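Local coordinates for protein (glyceraldehyde 3-phosphate dehydrogenase) (Sulfolobus solfataricus, PDB 1B7G) that oxidises and phosphorylates glyceraldehyde 3-phosphate in glycolysis, using NADP in preference to NAD as the electron acceptor, at residues 2-13 against 74-85; 97-107 against 130-138. The protein carries 1 engineered substitution. One frame throughout, in Å; residues are numbered along the deposited sequence.

How the contacts relate
Contact 1 (2-13 with 74-85) and contact 2 (97-107 with 130-138) each pair two neighbouring strands of one parallel sheet, the Rossmann-type nucleotide-binding part of the chain. Across the sheet the strands follow as 2-7, 80-83, 103-106 and 133-136, and the contact centres are about 10 Å apart. Contact 1 closes along the chain before contact 2 opens, and helix 89-99 makes the crossover between strands 80-83 and 103-106. The two are joined directly: Asp83 OD2 is 2.7 Å from Tyr97 OH, and Lys76 O is 2.6 Å from Arg102 NH2. Strand 2-7 runs into the loop that probably binds the cofactor, and strand 133-136 leads to Ser138 of the phosphate site.

Contact 1. Residues 2-13 against 74-85; sequences VNVAVNGYGTIG and LIKTSDIVVDTT. Unlike the reference sequence in segment 2-13: Val2 (reference Ile). With SO4 (sulfate ion), chain G.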
loop_
_atom_site.group_PDB
_atom_site.type_symbol
_atom_site.label_atom_id
_atom_site.label_comp_id
_atom_site.label_asym_id
_atom_site.label_seq_id
_atom_site.Cartn_x
_atom_site.Cartn_y
_atom_site.Cartn_z
ATOM N N VAL A 2 7.554 18.496 24.448
ATOM C CA VAL A 2 8.899 18.006 24.139
ATOM C C VAL A 2 9.013 18.320 22.643
ATOM O O VAL A 2 8.112 17.967 21.878
ATOM C CB VAL A 2 9.258 16.602 24.546
ATOM C CG1 VAL A 2 9.049 15.540 23.482
ATOM C CG2 VAL A 2 10.721 16.553 25.005
ATOM N N ASN A 3 9.972 19.140 22.275
ATOM C CA ASN A 3 10.200 19.509 20.890
ATOM C C ASN A 3 11.100 18.451 20.239
ATOM O O ASN A 3 12.207 18.276 20.721
ATOM C CB ASN A 3 10.937 20.868 20.834
ATOM C CG ASN A 3 9.992 22.020 21.221
ATOM O OD1 ASN A 3 8.789 21.856 21.034
ATOM N ND2 ASN A 3 10.542 23.124 21.725
ATOM N N VAL A 4 10.622 17.792 19.178
ATOM C CA VAL A 4 11.397 16.714 18.560
ATOM C C VAL A 4 11.755 17.005 17.110
ATOM O O VAL A 4 10.923 17.328 16.266
ATOM C CB VAL A 4 10.644 15.361 18.558
ATOM C CG1 VAL A 4 11.591 14.224 18.148
ATOM C CG2 VAL A 4 9.982 15.055 19.871
ATOM N N ALA A 5 13.045 16.786 16.818
ATOM C CA ALA A 5 13.558 16.848 15.457
ATOM C C ALA A 5 13.698 15.422 14.864
ATOM O O ALA A 5 14.016 14.518 15.612
ATOM C CB ALA A 5 14.953 17.467 15.552
ATOM N N VAL A 6 13.532 15.230 13.574
ATOM C CA VAL A 6 13.794 13.991 12.861
ATOM C C VAL A 6 14.864 14.215 11.792
ATOM O O VAL A 6 14.671 14.893 10.798
ATOM C CB VAL A 6 12.577 13.354 12.165
ATOM C CG1 VAL A 6 12.953 12.035 11.514
ATOM C CG2 VAL A 6 11.441 13.144 13.156
ATOM N N ASN A 7 16.012 13.581 12.010
ATOM C CA ASN A 7 17.150 13.743 11.099
ATOM C C ASN A 7 17.180 12.568 10.133
ATOM O O ASN A 7 17.385 11.424 10.519
ATOM C CB ASN A 7 18.421 13.908 11.938
ATOM C CG ASN A 7 19.636 14.219 11.066
ATOM O OD1 ASN A 7 19.479 14.414 9.868
ATOM N ND2 ASN A 7 20.830 14.240 11.652
ATOM N N GLY A 8 16.798 12.825 8.887
ATOM C CA GLY A 8 16.674 11.852 7.828
ATOM C C GLY A 8 15.238 11.469 7.516
ATOM O O GLY A 8 14.729 10.469 8.036
ATOM N N TYR A 9 14.554 12.159 6.620
ATOM C CA TYR A 9 13.172 11.897 6.246
ATOM C C TYR A 9 13.076 10.789 5.214
ATOM O O TYR A 9 12.741 11.063 4.051
ATOM C CB TYR A 9 12.571 13.217 5.676
ATOM C CG TYR A 9 11.067 13.260 5.617
ATOM C CD1 TYR A 9 10.333 13.402 6.805
ATOM C CD2 TYR A 9 10.367 13.141 4.434
ATOM C CE1 TYR A 9 8.950 13.455 6.775
ATOM C CE2 TYR A 9 8.978 13.196 4.411
ATOM C CZ TYR A 9 8.286 13.353 5.583
ATOM O OH TYR A 9 6.902 13.360 5.568
ATOM N N GLY A 10 13.335 9.525 5.599
ATOM C CA GLY A 10 13.294 8.425 4.591
ATOM C C GLY A 10 12.168 7.485 5.018
ATOM O O GLY A 10 11.215 7.949 5.671
ATOM N N THR A 11 12.294 6.171 4.785
ATOM C CA THR A 11 11.210 5.248 5.165
ATOM C C THR A 11 10.833 5.367 6.632
ATOM O O THR A 11 9.667 5.421 6.957
ATOM C CB THR A 11 11.728 3.785 4.980
ATOM O OG1 THR A 11 11.960 3.674 3.574
ATOM C CG2 THR A 11 10.682 2.758 5.393
ATOM N N ILE A 12 11.839 5.274 7.516
ATOM C CA ILE A 12 11.582 5.343 8.959
ATOM C C ILE A 12 11.265 6.790 9.413
ATOM O O ILE A 12 10.324 7.000 10.150
ATOM C CB ILE A 12 12.768 4.827 9.765
ATOM C CG1 ILE A 12 13.281 3.456 9.288
ATOM C CG2 ILE A 12 12.456 4.778 11.268
ATOM C CD1 ILE A 12 12.203 2.407 9.127
ATOM N N GLY A 13 12.112 7.746 9.016
ATOM C CA GLY A 13 11.946 9.136 9.414
ATOM C C GLY A 13 10.579 9.709 9.080
ATOM O O GLY A 13 9.918 10.286 9.922
ATOM N N LEU A 74 18.199 22.885 13.209
ATOM C CA LEU A 74 17.127 21.966 13.593
ATOM C C LEU A 74 17.486 21.316 14.915
ATOM O O LEU A 74 16.694 21.272 15.844
ATOM C CB LEU A 74 16.880 20.893 12.513
ATOM C CG LEU A 74 15.989 19.710 12.906
ATOM C CD1 LEU A 74 14.571 20.155 13.247
ATOM C CD2 LEU A 74 15.908 18.643 11.806
ATOM N N ILE A 75 18.763 20.912 15.011
ATOM C CA ILE A 75 19.283 20.301 16.216
ATOM C C ILE A 75 19.193 21.237 17.404
ATOM O O ILE A 75 18.653 20.876 18.457
ATOM C CB ILE A 75 20.737 19.786 15.999
ATOM C CG1 ILE A 75 20.713 18.670 14.953
ATOM C CG2 ILE A 75 21.241 19.236 17.334
ATOM C CD1 ILE A 75 22.026 18.388 14.263
ATOM N N LYS A 76 19.686 22.471 17.227
ATOM C CA LYS A 76 19.655 23.487 18.270
ATOM C C LYS A 76 18.243 23.780 18.762
ATOM O O LYS A 76 17.993 23.882 19.980
ATOM C CB LYS A 76 20.343 24.780 17.791
ATOM C CG LYS A 76 21.849 24.795 17.823
ATOM C CD LYS A 76 22.536 25.940 17.099
ATOM C CE LYS A 76 23.057 25.574 15.729
ATOM N NZ LYS A 76 23.805 26.662 15.040
ATOM N N THR A 77 17.282 23.836 17.859
ATOM C CA THR A 77 15.881 24.078 18.197
ATOM C C THR A 77 15.178 22.947 18.900
ATOM O O THR A 77 14.180 23.159 19.628
ATOM C CB THR A 77 15.103 24.372 16.884
ATOM O OG1 THR A 77 15.788 25.399 16.185
ATOM C CG2 THR A 77 13.669 24.790 17.137
ATOM N N SER A 78 15.618 21.689 18.726
ATOM C CA SER A 78 14.876 20.611 19.394
ATOM C C SER A 78 15.365 20.439 20.812
ATOM O O SER A 78 16.402 20.996 21.217
ATOM C CB SER A 78 15.114 19.317 18.569
ATOM O OG SER A 78 16.506 19.011 18.620
ATOM N N ASP A 79 14.596 19.760 21.625
ATOM C CA ASP A 79 14.943 19.222 22.906
ATOM C C ASP A 79 15.574 17.812 22.721
ATOM O O ASP A 79 16.197 17.316 23.664
ATOM C CB ASP A 79 13.670 19.031 23.735
ATOM C CG ASP A 79 13.004 20.375 24.045
ATOM O OD1 ASP A 79 13.741 21.356 24.286
ATOM O OD2 ASP A 79 11.765 20.440 24.046
ATOM N N ILE A 80 15.325 17.143 21.596
ATOM C CA ILE A 80 15.854 15.778 21.355
ATOM C C ILE A 80 15.749 15.424 19.875
ATOM O O ILE A 80 14.804 15.814 19.174
ATOM C CB ILE A 80 15.097 14.715 22.158
ATOM C CG1 ILE A 80 15.638 13.278 21.952
ATOM C CG2 ILE A 80 13.616 14.721 21.747
ATOM C CD1 ILE A 80 15.168 12.322 23.077
ATOM N N VAL A 81 16.753 14.700 19.349
ATOM C CA VAL A 81 16.735 14.374 17.932
ATOM C C VAL A 81 16.506 12.859 17.709
ATOM O O VAL A 81 17.133 12.085 18.448
ATOM C CB VAL A 81 18.080 14.718 17.273
ATOM C CG1 VAL A 81 18.020 14.460 15.765
ATOM C CG2 VAL A 81 18.495 16.166 17.544
ATOM N N VAL A 82 15.613 12.501 16.814
ATOM C CA VAL A 82 15.429 11.132 16.346
ATOM C C VAL A 82 16.262 10.984 15.044
ATOM O O VAL A 82 15.948 11.549 13.996
ATOM C CB VAL A 82 14.017 10.662 16.038
ATOM C CG1 VAL A 82 14.024 9.172 15.626
ATOM C CG2 VAL A 82 13.095 10.790 17.254
ATOM N N ASP A 83 17.394 10.304 15.172
ATOM C CA ASP A 83 18.289 10.138 14.023
ATOM C C ASP A 83 17.871 8.889 13.250
ATOM O O ASP A 83 17.912 7.792 13.810
ATOM C CB ASP A 83 19.742 10.055 14.478
ATOM C CG ASP A 83 20.737 9.946 13.339
ATOM O OD1 ASP A 83 20.573 9.111 12.423
ATOM O OD2 ASP A 83 21.741 10.689 13.372
ATOM N N THR A 84 17.465 9.107 12.014
ATOM C CA THR A 84 17.016 8.030 11.131
ATOM C C THR A 84 17.762 8.094 9.810
ATOM O O THR A 84 17.214 7.816 8.742
ATOM C CB THR A 84 15.508 8.062 10.878
ATOM O OG1 THR A 84 15.119 9.296 10.274
ATOM C CG2 THR A 84 14.702 7.876 12.147
ATOM N N THR A 85 19.021 8.480 9.870
ATOM C CA THR A 85 19.907 8.582 8.745
ATOM C C THR A 85 20.393 7.168 8.331
ATOM O O THR A 85 20.350 6.257 9.137
ATOM C CB THR A 85 21.149 9.424 9.106
ATOM O OG1 THR A 85 21.873 8.810 10.192
ATOM C CG2 THR A 85 20.722 10.823 9.511
HETATM S S SO4 G . 15.347 5.276 2.571
HETATM O O1 SO4 G . 14.383 6.069 1.742
HETATM O O2 SO4 G . 14.673 4.845 3.840
HETATM O O3 SO4 G . 16.537 6.133 2.894
HETATM O O4 SO4 G . 15.806 4.065 1.808
HETATM O O HOH W 1 13.310 23.643 22.236
HETATM O O HOH W 2 14.389 7.742 7.555
#
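Ala5 CB rests against Leu74 CD1 (3.6 Å) and Ser78 CB (3.5 Å), so that a single methyl suits the place where helix 71-77 comes down on strand 2-7. From here on the packing is tight and the parallel strands are regularly bonded: Ala5 N to Ile80 O, Val82 N to Ala5 O, Asn7 N to Val82 O, Thr84 N to Asn7 O. On the face bearing Val4, Val6, Ile80 and Val82, Val4 CG1 meets Val82 CG2 at 3.9 Å, beneath helix 304-315. The Asn3 end is looser and partly exposed. Asp79 turns CG anti to its own carbonyl carbon (chi1 -65°), bringing OD2 2.8 Å from Asn3 N in a nearly straight bond (170°) on the anti side of the carboxylate but 30° out of its plane, while a water joins Asn3 ND2, Thr77 O and Asp79 OD1. Were Asp79 an alanine, the Asn3 N-H would probably be left without its acceptor and the water held at two points rather than three. At the opposite end Thr84 OG1 donates to Gly8 O at 2.6 Å, and a second water links that oxygen with Gly13 N and Thr84 O. A side chain on Gly13 would collide with Thr84 OG1 and Gly8 O, as fits the glycine-rich GxGxxG turn of Rossmann folds. Thr11 N and Lys172 NZ donate to a sulfate, Thr11 N to its O2 (2.9 Å); this loop chemistry suits an anion, consistent with a cofactor phosphate.

Contact 2. Residues 97-107 against 130-138; sequences YLQLQRNAIFQ and GKKYIRVVS. With SO4 (sulfate ion), chain C.
Tyr133 and Ala104 meet where the ring edge, in plane, takes the alanine methyl: Ala104 CB is 3.6 Å from Tyr133 CD1. With CG anti to the carbonyl carbon (chi1 -61°), the tyrosine ring reaches back along the neighbouring chain until Tyr133 OH lies 2.9 Å from Arg102 O. Leu98 CD2 touches Tyr133 CE2 at 3.6 Å, and Phe106 CE1 approaches Tyr133 CD1 at 4.0 Å, so the long flat side chain bridges the strand and the end of helix 89-99. On the other face Ile105 CG2 packs on Val136 CG2 (3.6 Å), while Ile105 and Ile134 lie side by side; branched aliphatic residues fill this layer under helix 304-315. Between the two faces run the parallel bonds of a Rossmann-type sheet: Ala104 N to Lys132 O, Ile134 N to Ala104 O, Phe106 N to Ile134 O (2.7 Å) and Val136 N to Phe106 O. The turn that brings Arg102 here is a Schellman motif with Gln101, at positive phi, as the C-prime residue, and Arg102 N returns to Tyr97 O at 2.8 Å. Farther out, Tyr97 OH bonds to Asp83 and Asn7, and Gln107 NE2 to Asn308 and Asp83 O. Beyond the strand, Ser138 is the N-cap of helix 139-152, and its OG donates to a sulfate oxygen, O4, at 2.8 Å; His193, Asn140 N and Arg166 also hold this anion, in the inorganic phosphate site.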
loop_
_atom_site.group_PDB
_atom_site.type_symbol
_atom_site.label_atom_id
_atom_site.label_comp_id
_atom_site.label_asym_id
_atom_site.label_seq_id
_atom_site.Cartn_x
_atom_site.Cartn_y
_atom_site.Cartn_z
ATOM N N TYR A 97 25.595 16.263 17.855
ATOM C CA TYR A 97 24.614 16.305 18.943
ATOM C C TYR A 97 25.292 16.537 20.299
ATOM O O TYR A 97 24.739 17.167 21.204
ATOM C CB TYR A 97 23.769 15.047 19.004
ATOM C CG TYR A 97 23.126 14.573 17.725
ATOM C CD1 TYR A 97 22.578 15.444 16.799
ATOM C CD2 TYR A 97 23.049 13.204 17.464
ATOM C CE1 TYR A 97 21.974 14.990 15.640
ATOM C CE2 TYR A 97 22.431 12.736 16.313
ATOM C CZ TYR A 97 21.903 13.621 15.400
ATOM O OH TYR A 97 21.331 13.170 14.238
ATOM N N LEU A 98 26.488 15.979 20.502
ATOM C CA LEU A 98 27.173 16.160 21.775
ATOM C C LEU A 98 27.614 17.614 21.991
ATOM O O LEU A 98 27.524 18.145 23.111
ATOM C CB LEU A 98 28.431 15.290 21.855
ATOM C CG LEU A 98 28.209 13.851 22.314
ATOM C CD1 LEU A 98 29.423 13.005 21.947
ATOM C CD2 LEU A 98 27.895 13.817 23.794
ATOM N N GLN A 99 28.168 18.190 20.937
ATOM C CA GLN A 99 28.686 19.564 21.015
ATOM C C GLN A 99 27.542 20.566 21.115
ATOM O O GLN A 99 27.636 21.590 21.792
ATOM C CB GLN A 99 29.586 19.888 19.823
ATOM C CG GLN A 99 28.828 20.137 18.533
ATOM C CD GLN A 99 29.612 20.953 17.526
ATOM O OE1 GLN A 99 30.375 20.401 16.725
ATOM N NE2 GLN A 99 29.419 22.271 17.559
ATOM N N LEU A 100 26.409 20.215 20.511
ATOM C CA LEU A 100 25.213 21.036 20.574
ATOM C C LEU A 100 24.333 20.611 21.737
ATOM O O LEU A 100 23.224 21.104 21.911
ATOM C CB LEU A 100 24.463 21.049 19.253
ATOM C CG LEU A 100 25.245 21.566 18.038
ATOM C CD1 LEU A 100 24.444 21.388 16.764
ATOM C CD2 LEU A 100 25.591 23.040 18.262
ATOM N N GLN A 101 24.866 19.752 22.594
ATOM C CA GLN A 101 24.216 19.307 23.808
ATOM C C GLN A 101 22.776 18.873 23.656
ATOM O O GLN A 101 21.882 19.256 24.417
ATOM C CB GLN A 101 24.378 20.414 24.879
ATOM C CG GLN A 101 25.848 20.753 25.154
ATOM C CD GLN A 101 25.993 22.007 26.000
ATOM O OE1 GLN A 101 25.047 22.406 26.696
ATOM N NE2 GLN A 101 27.158 22.642 25.952
ATOM N N ARG A 102 22.488 17.949 22.701
ATOM C CA ARG A 102 21.110 17.478 22.529
ATOM C C ARG A 102 21.037 15.951 22.614
ATOM O O ARG A 102 21.878 15.299 22.011
ATOM C CB ARG A 102 20.580 17.940 21.170
ATOM C CG ARG A 102 20.438 19.458 21.054
ATOM C CD ARG A 102 19.268 19.977 21.872
ATOM N NE ARG A 102 19.069 21.410 21.727
ATOM C CZ ARG A 102 19.549 22.355 22.529
ATOM N NH1 ARG A 102 20.282 22.063 23.593
ATOM N NH2 ARG A 102 19.281 23.633 22.269
ATOM N N ASN A 103 20.073 15.421 23.365
ATOM C CA ASN A 103 19.843 13.991 23.481
ATOM C C ASN A 103 19.479 13.448 22.082
ATOM O O ASN A 103 18.998 14.228 21.256
ATOM C CB ASN A 103 18.701 13.685 24.440
ATOM C CG ASN A 103 19.029 13.822 25.910
ATOM O OD1 ASN A 103 20.092 14.310 26.283
ATOM N ND2 ASN A 103 18.139 13.371 26.788
ATOM N N ALA A 104 19.780 12.159 21.838
ATOM C CA ALA A 104 19.466 11.593 20.526
ATOM C C ALA A 104 19.124 10.093 20.545
ATOM O O ALA A 104 19.667 9.334 21.332
ATOM C CB ALA A 104 20.568 11.845 19.548
ATOM N N ILE A 105 18.219 9.722 19.641
ATOM C CA ILE A 105 17.786 8.329 19.481
ATOM C C ILE A 105 18.356 7.806 18.153
ATOM O O ILE A 105 18.106 8.467 17.117
ATOM C CB ILE A 105 16.262 8.201 19.388
ATOM C CG1 ILE A 105 15.489 8.988 20.467
ATOM C CG2 ILE A 105 15.853 6.731 19.445
ATOM C CD1 ILE A 105 15.833 8.595 21.880
ATOM N N PHE A 106 19.087 6.685 18.172
ATOM C CA PHE A 106 19.638 6.219 16.876
ATOM C C PHE A 106 18.988 4.920 16.422
ATOM O O PHE A 106 18.306 4.256 17.201
ATOM C CB PHE A 106 21.137 6.085 16.888
ATOM C CG PHE A 106 22.001 7.256 17.206
ATOM C CD1 PHE A 106 22.291 7.570 18.535
ATOM C CD2 PHE A 106 22.568 8.034 16.229
ATOM C CE1 PHE A 106 23.120 8.619 18.838
ATOM C CE2 PHE A 106 23.365 9.113 16.519
ATOM C CZ PHE A 106 23.661 9.385 17.845
ATOM N N GLN A 107 19.158 4.568 15.142
ATOM C CA GLN A 107 18.529 3.360 14.604
ATOM C C GLN A 107 19.463 2.168 14.676
ATOM O O GLN A 107 20.672 2.346 14.833
ATOM C CB GLN A 107 17.965 3.595 13.203
ATOM C CG GLN A 107 16.974 4.796 13.205
ATOM C CD GLN A 107 16.017 4.766 14.360
ATOM O OE1 GLN A 107 15.314 3.778 14.575
ATOM N NE2 GLN A 107 15.959 5.855 15.160
ATOM N N GLY A 130 16.559 8.213 31.164
ATOM C CA GLY A 130 17.633 9.200 31.400
ATOM C C GLY A 130 18.821 9.077 30.515
ATOM O O GLY A 130 19.719 9.942 30.525
ATOM N N LYS A 131 18.932 8.011 29.695
ATOM C CA LYS A 131 20.098 7.934 28.807
ATOM C C LYS A 131 19.975 9.007 27.756
ATOM O O LYS A 131 18.921 9.115 27.134
ATOM C CB LYS A 131 20.294 6.546 28.190
ATOM C CG LYS A 131 20.365 5.453 29.279
ATOM C CD LYS A 131 21.714 5.592 30.009
ATOM C CE LYS A 131 21.849 4.485 31.057
ATOM N NZ LYS A 131 23.093 4.669 31.851
ATOM N N LYS A 132 21.071 9.763 27.552
ATOM C CA LYS A 132 20.993 10.842 26.574
ATOM C C LYS A 132 21.020 10.332 25.151
ATOM O O LYS A 132 20.630 11.051 24.228
ATOM C CB LYS A 132 22.164 11.831 26.827
ATOM C CG LYS A 132 21.970 12.498 28.208
ATOM C CD LYS A 132 23.235 13.246 28.609
ATOM C CE LYS A 132 23.125 13.749 30.045
ATOM N NZ LYS A 132 23.189 12.627 31.032
ATOM N N TYR A 133 21.663 9.180 24.938
ATOM C CA TYR A 133 21.852 8.581 23.613
ATOM C C TYR A 133 21.409 7.132 23.657
ATOM O O TYR A 133 21.849 6.397 24.560
ATOM C CB TYR A 133 23.291 8.737 23.104
ATOM C CG TYR A 133 23.625 10.221 22.993
ATOM C CD1 TYR A 133 23.038 11.017 22.016
ATOM C CD2 TYR A 133 24.457 10.812 23.941
ATOM C CE1 TYR A 133 23.331 12.378 21.927
ATOM C CE2 TYR A 133 24.721 12.172 23.875
ATOM C CZ TYR A 133 24.150 12.940 22.893
ATOM O OH TYR A 133 24.427 14.299 22.852
ATOM N N ILE A 134 20.376 6.794 22.912
ATOM C CA ILE A 134 19.735 5.467 22.964
ATOM C C ILE A 134 19.744 4.865 21.560
ATOM O O ILE A 134 19.437 5.568 20.598
ATOM C CB ILE A 134 18.286 5.601 23.464
ATOM C CG1 ILE A 134 18.245 6.013 24.952
ATOM C CG2 ILE A 134 17.486 4.315 23.269
ATOM C CD1 ILE A 134 16.842 6.044 25.548
ATOM N N ARG A 135 20.133 3.584 21.430
ATOM C CA ARG A 135 20.100 2.985 20.087
ATOM C C ARG A 135 18.891 2.072 20.007
ATOM O O ARG A 135 18.785 1.145 20.810
ATOM C CB ARG A 135 21.354 2.152 19.755
ATOM C CG ARG A 135 21.264 1.629 18.293
ATOM C CD ARG A 135 22.468 0.689 18.027
ATOM N NE ARG A 135 22.370 -0.487 18.890
ATOM C CZ ARG A 135 22.964 -1.650 18.641
ATOM N NH1 ARG A 135 23.653 -1.809 17.519
ATOM N NH2 ARG A 135 22.789 -2.664 19.468
ATOM N N VAL A 136 17.887 2.435 19.219
ATOM C CA VAL A 136 16.756 1.523 19.046
ATOM C C VAL A 136 17.283 0.385 18.138
ATOM O O VAL A 136 17.751 0.674 17.051
ATOM C CB VAL A 136 15.552 2.191 18.387
ATOM C CG1 VAL A 136 14.526 1.136 17.948
ATOM C CG2 VAL A 136 14.865 3.220 19.335
ATOM N N VAL A 137 17.181 -0.866 18.553
ATOM C CA VAL A 137 17.720 -1.976 17.756
ATOM C C VAL A 137 17.038 -2.062 16.384
ATOM O O VAL A 137 16.006 -1.437 16.130
ATOM C CB VAL A 137 17.587 -3.332 18.451
ATOM C CG1 VAL A 137 18.797 -3.571 19.372
ATOM C CG2 VAL A 137 16.299 -3.448 19.239
ATOM N N SER A 138 17.638 -2.864 15.486
ATOM C CA SER A 138 17.112 -2.964 14.120
ATOM C C SER A 138 15.730 -3.549 14.104
ATOM O O SER A 138 15.221 -4.131 15.076
ATOM C CB SER A 138 18.077 -3.851 13.264
ATOM O OG SER A 138 17.829 -5.227 13.666
HETATM S S SO4 C . 17.864 -6.153 10.178
HETATM O O1 SO4 C . 18.324 -5.295 9.094
HETATM O O2 SO4 C . 17.741 -7.617 9.642
HETATM O O3 SO4 C . 16.559 -5.861 10.766
HETATM O O4 SO4 C . 18.919 -6.093 11.206
HETATM O O HOH W 3 16.075 0.978 14.487
#